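PDB 3UTK: pilotin OutS from Dickeya dadantii, which acts as the lipoprotein pilotin of a type II secretion system, interacting with the secretin OutD and being required for export of pectate lyases and cellulases across the outer membrane. Local coordinates for residues A[54-57]-A[58-62]; A[65-68]-A[69-73]. All coordinates share one frame; numbering follows the deposited sequence.

In the fold
The chain enters by helix 40-60, and contact 1 spans the last turns of that helix and its C-terminal exit at residues 54-62. A short loop then leads into contact 2, residues 65-73, which caps the start of helix 69-82. The two lie in series, neither nested nor crossed, with centres about 10 Å apart. They meet through Arg58, whose NH2 forms a 2.9 Å salt bridge to OD1 of Asp69, closing the loop between the two helices. Contact 1 also ties helix 40-60 to helix 111-121 through the Cys61-Cys115 disulfide, while Ile72 of contact 2 packs on Val51 and Ser54. Together they form one corner of the pilotin's nested helical hairpins.

Contact 1: residues A[54-57]-A[58-62]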
loop_
_atom_site.group_PDB
_atom_site.type_symbol
_atom_site.label_atom_id
_atom_site.label_comp_id
_atom_site.label_asym_id
_atom_site.label_seq_id
_atom_site.Cartn_x
_atom_site.Cartn_y
_atom_site.Cartn_z
ATOM N N SER A 54 0.834 -2.516 2.858
ATOM C CA SER A 54 2.174 -3.048 2.693
ATOM C C SER A 54 3.120 -2.630 3.819
ATOM O O SER A 54 3.870 -3.454 4.311
ATOM C CB SER A 54 2.757 -2.640 1.341
ATOM O OG SER A 54 1.982 -3.182 0.287
ATOM N N LYS A 55 3.115 -1.352 4.205
ATOM C CA LYS A 55 3.960 -0.914 5.320
ATOM C C LYS A 55 3.517 -1.608 6.614
ATOM O O LYS A 55 4.342 -1.983 7.441
ATOM C CB LYS A 55 3.931 0.613 5.479
ATOM C CG LYS A 55 4.824 1.130 6.607
ATOM C CD LYS A 55 4.898 2.651 6.654
ATOM C CE LYS A 55 5.885 3.108 7.723
ATOM N NZ LYS A 55 6.246 4.546 7.576
ATOM N N TYR A 56 2.210 -1.764 6.792
ATOM C CA TYR A 56 1.689 -2.478 7.957
ATOM C C TYR A 56 2.256 -3.904 8.019
ATOM O O TYR A 56 2.651 -4.388 9.080
ATOM C CB TYR A 56 0.148 -2.480 7.955
ATOM C CG TYR A 56 -0.467 -3.027 9.223
ATOM C CD1 TYR A 56 -0.561 -4.397 9.441
ATOM C CD2 TYR A 56 -0.973 -2.170 10.194
ATOM C CE1 TYR A 56 -1.125 -4.894 10.606
ATOM C CE2 TYR A 56 -1.538 -2.662 11.358
ATOM C CZ TYR A 56 -1.611 -4.018 11.559
ATOM O OH TYR A 56 -2.167 -4.499 12.723
ATOM N N LEU A 57 2.337 -4.570 6.876
ATOM C CA LEU A 57 2.872 -5.923 6.868
ATOM C C LEU A 57 4.350 -5.901 7.249
ATOM O O LEU A 57 4.796 -6.701 8.064
ATOM C CB LEU A 57 2.692 -6.597 5.506
ATOM C CG LEU A 57 1.289 -7.096 5.138
ATOM C CD1 LEU A 57 1.229 -7.605 3.685
ATOM C CD2 LEU A 57 0.824 -8.202 6.091
ATOM N N ARG A 58 5.107 -4.983 6.660
ATOM C CA ARG A 58 6.542 -4.947 6.931
ATOM C C ARG A 58 6.818 -4.636 8.400
ATOM O O ARG A 58 7.629 -5.302 9.042
ATOM C CB ARG A 58 7.260 -3.922 6.036
ATOM C CG ARG A 58 8.792 -4.004 6.113
ATOM C CD ARG A 58 9.455 -2.852 5.368
ATOM N NE ARG A 58 9.303 -1.598 6.094
ATOM C CZ ARG A 58 8.794 -0.483 5.584
ATOM N NH1 ARG A 58 8.382 -0.450 4.323
ATOM N NH2 ARG A 58 8.694 0.603 6.343
ATOM N N VAL A 59 6.151 -3.615 8.930
ATOM C CA VAL A 59 6.481 -3.114 10.258
ATOM C C VAL A 59 5.780 -3.877 11.385
ATOM O O VAL A 59 6.412 -4.235 12.386
ATOM C CB VAL A 59 6.196 -1.599 10.379
ATOM C CG1 VAL A 59 6.474 -1.109 11.800
ATOM C CG2 VAL A 59 7.027 -0.825 9.356
ATOM N N GLN A 60 4.480 -4.121 11.229
ATOM C CA GLN A 60 3.692 -4.738 12.298
ATOM C C GLN A 60 3.702 -6.258 12.208
ATOM O O GLN A 60 3.565 -6.957 13.217
ATOM C CB GLN A 60 2.239 -4.222 12.270
ATOM C CG GLN A 60 2.115 -2.694 12.329
ATOM C CD GLN A 60 2.683 -2.107 13.609
ATOM O OE1 GLN A 60 3.385 -1.097 13.586
ATOM N NE2 GLN A 60 2.365 -2.729 14.733
ATOM N N CYS A 61 3.862 -6.779 11.000
ATOM C CA CYS A 61 3.721 -8.221 10.778
ATOM C C CYS A 61 5.056 -8.893 10.481
ATOM O O CYS A 61 5.110 -10.064 10.074
ATOM C CB CYS A 61 2.731 -8.469 9.635
ATOM S SG CYS A 61 1.099 -7.674 9.893
ATOM N N GLU A 62 6.127 -8.150 10.724
ATOM C CA GLU A 62 7.503 -8.630 10.551
ATOM C C GLU A 62 7.748 -9.223 9.170
ATOM O O GLU A 62 8.550 -10.145 9.034
ATOM C CB GLU A 62 7.853 -9.689 11.603
ATOM C CG GLU A 62 7.491 -9.311 13.017
ATOM C CD GLU A 62 8.257 -8.112 13.495
ATOM O OE1 GLU A 62 9.241 -7.739 12.824
ATOM O OE2 GLU A 62 7.876 -7.541 14.538
#
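Tyr56 meets Gln60 one turn on and the half-cystine Cys61 at the end of helix 40-60. From CB its ring swings along the helix toward its C-terminal end, since CG lies anti to the backbone N (chi1 -172°). Ring atom CG has Gln60 CG 4.1 Å away. CD1 and CE1 turn to the sulfur, with CE1 3.6 Å from Cys61 SG in an oblique sulfur-aromatic contact, while CD2 and CE2 lie beneath Gln60 CG. That methylene sits 3.7 Å above the ring plane, over its centre, as a CH-pi contact, and CZ also meets Gln60 CB. Beyond, the ring packs on Leu105 of helix 94-106 and Gln114 of helix 111-121. CD2 of Leu57 reaches the same sulfur from roughly a right angle to the ring's approach (3.8 Å). Gln60 N donates to Tyr56 O (2.8 Å), and Cys61 N makes weak bonds to the carbonyls of Tyr56 and Leu57 as the helix ends. Lys55 and Arg58 cross, with Lys55 CG 3.9 Å from Arg58 NH2; Lys55 NZ has salt bridges to Asp69 and Glu98, and Arg58 shares Asp69. The sulfur of the Cys61-Cys115 disulfide is thus touched by both an aromatic ring and a leucine methyl, and the disulfide covalently joins the helix end to helix 111-121.

Contact 2: residues A[65-68]-A[69-73]; sequences DLPD and DGTIL
Asp68 caps helix 69-82 by reaching forward to Thr71, and the polar contacts centre on its OD1. Thr71 N donates to OD1 at 2.9 Å, nearly in line with the C-O bond. The hydroxyl OG1 of the same threonine donates to OD1 at 3.1 Å, from above the carboxylate plane. With CG between the backbone N and the carbonyl carbon (chi1 56°), the Asp68 carboxylate faces the first turn, which brings OD1 to Thr71. Backbone bonding takes over one residue later: Ile72 N donates to Asp68 O (3.0 Å, N-H...O 172°), opening the regular helical pattern. Apolar packing comes from the preceding proline. Pro67 CG rests against Thr71 CG2 at 3.6 Å, and Pro67 CB meets Thr71 CB, the two side chains crossing at about a right angle. Pro67 CG also lies 4.3 Å from Ile72 CG1, and both side chains touch Met129 of helix 123-131. The CG1 of Ile72 is a van der Waals neighbour of Asp68 O as well, at 3.4 Å. Such an N-cap satisfies an amide of the first turn that has no helical carbonyl before it, and the negative charge of Asp68 probably interacts favourably with the positive end of the helix dipole.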
loop_
_atom_site.group_PDB
_atom_site.type_symbol
_atom_site.label_atom_id
_atom_site.label_comp_id
_atom_site.label_asym_id
_atom_site.label_seq_id
_atom_site.Cartn_x
_atom_site.Cartn_y
_atom_site.Cartn_z
ATOM N N ASP A 65 10.712 -9.360 4.333
ATOM C CA ASP A 65 11.007 -9.611 2.924
ATOM C C ASP A 65 10.523 -8.456 2.052
ATOM O O ASP A 65 10.877 -8.357 0.877
ATOM C CB ASP A 65 10.400 -10.944 2.449
ATOM C CG ASP A 65 8.898 -11.056 2.728
ATOM O OD1 ASP A 65 8.445 -10.705 3.846
ATOM O OD2 ASP A 65 8.172 -11.512 1.820
ATOM N N LEU A 66 9.716 -7.575 2.632
ATOM C CA LEU A 66 9.204 -6.426 1.894
ATOM C C LEU A 66 10.177 -5.253 1.969
ATOM O O LEU A 66 10.899 -5.100 2.959
ATOM C CB LEU A 66 7.809 -6.025 2.414
ATOM C CG LEU A 66 6.751 -7.126 2.359
ATOM C CD1 LEU A 66 5.398 -6.562 2.733
ATOM C CD2 LEU A 66 6.674 -7.757 0.975
ATOM N N PRO A 67 10.212 -4.429 0.912
ATOM C CA PRO A 67 11.162 -3.320 0.769
ATOM C C PRO A 67 10.704 -2.041 1.458
ATOM O O PRO A 67 9.652 -2.020 2.104
ATOM C CB PRO A 67 11.199 -3.108 -0.746
ATOM C CG PRO A 67 9.807 -3.442 -1.172
ATOM C CD PRO A 67 9.384 -4.600 -0.296
ATOM N N ASP A 68 11.492 -0.982 1.306
ATOM C CA ASP A 68 11.230 0.283 1.990
ATOM C C ASP A 68 10.036 1.032 1.399
ATOM O O ASP A 68 9.524 0.667 0.345
ATOM C CB ASP A 68 12.486 1.163 1.987
ATOM C CG ASP A 68 13.011 1.426 0.592
ATOM O OD1 ASP A 68 12.234 1.907 -0.250
ATOM O OD2 ASP A 68 14.204 1.146 0.333
ATOM N N ASP A 69 9.596 2.081 2.089
ATOM C CA ASP A 69 8.424 2.845 1.673
ATOM C C ASP A 69 8.558 3.367 0.244
ATOM O O ASP A 69 7.590 3.378 -0.515
ATOM C CB ASP A 69 8.177 4.024 2.626
ATOM C CG ASP A 69 7.863 3.582 4.051
ATOM O OD1 ASP A 69 7.671 2.366 4.297
ATOM O OD2 ASP A 69 7.793 4.467 4.929
ATOM N N GLY A 70 9.759 3.811 -0.114
ATOM C CA GLY A 70 10.009 4.344 -1.445
ATOM C C GLY A 70 9.744 3.307 -2.522
ATOM O O GLY A 70 9.144 3.609 -3.554
ATOM N N THR A 71 10.181 2.074 -2.272
ATOM C CA THR A 71 9.979 0.987 -3.225
ATOM C C THR A 71 8.511 0.583 -3.294
ATOM O O THR A 71 7.983 0.329 -4.378
ATOM C CB THR A 71 10.828 -0.251 -2.876
ATOM O OG1 THR A 71 12.212 0.116 -2.820
ATOM C CG2 THR A 71 10.640 -1.348 -3.920
ATOM N N ILE A 72 7.859 0.508 -2.133
ATOM C CA ILE A 72 6.427 0.240 -2.087
ATOM C C ILE A 72 5.663 1.296 -2.889
ATOM O O ILE A 72 4.772 0.965 -3.675
ATOM C CB ILE A 72 5.903 0.188 -0.634
ATOM C CG1 ILE A 72 6.544 -0.976 0.128
ATOM C CG2 ILE A 72 4.386 0.052 -0.616
ATOM C CD1 ILE A 72 6.165 -1.031 1.624
ATOM N N LEU A 73 6.016 2.565 -2.694
ATOM C CA LEU A 73 5.394 3.651 -3.440
ATOM C C LEU A 73 5.597 3.509 -4.949
ATOM O O LEU A 73 4.668 3.708 -5.739
ATOM C CB LEU A 73 5.957 5.000 -2.992
ATOM C CG LEU A 73 4.996 6.155 -3.235
ATOM C CD1 LEU A 73 3.951 6.139 -2.125
ATOM C CD2 LEU A 73 5.734 7.490 -3.276
#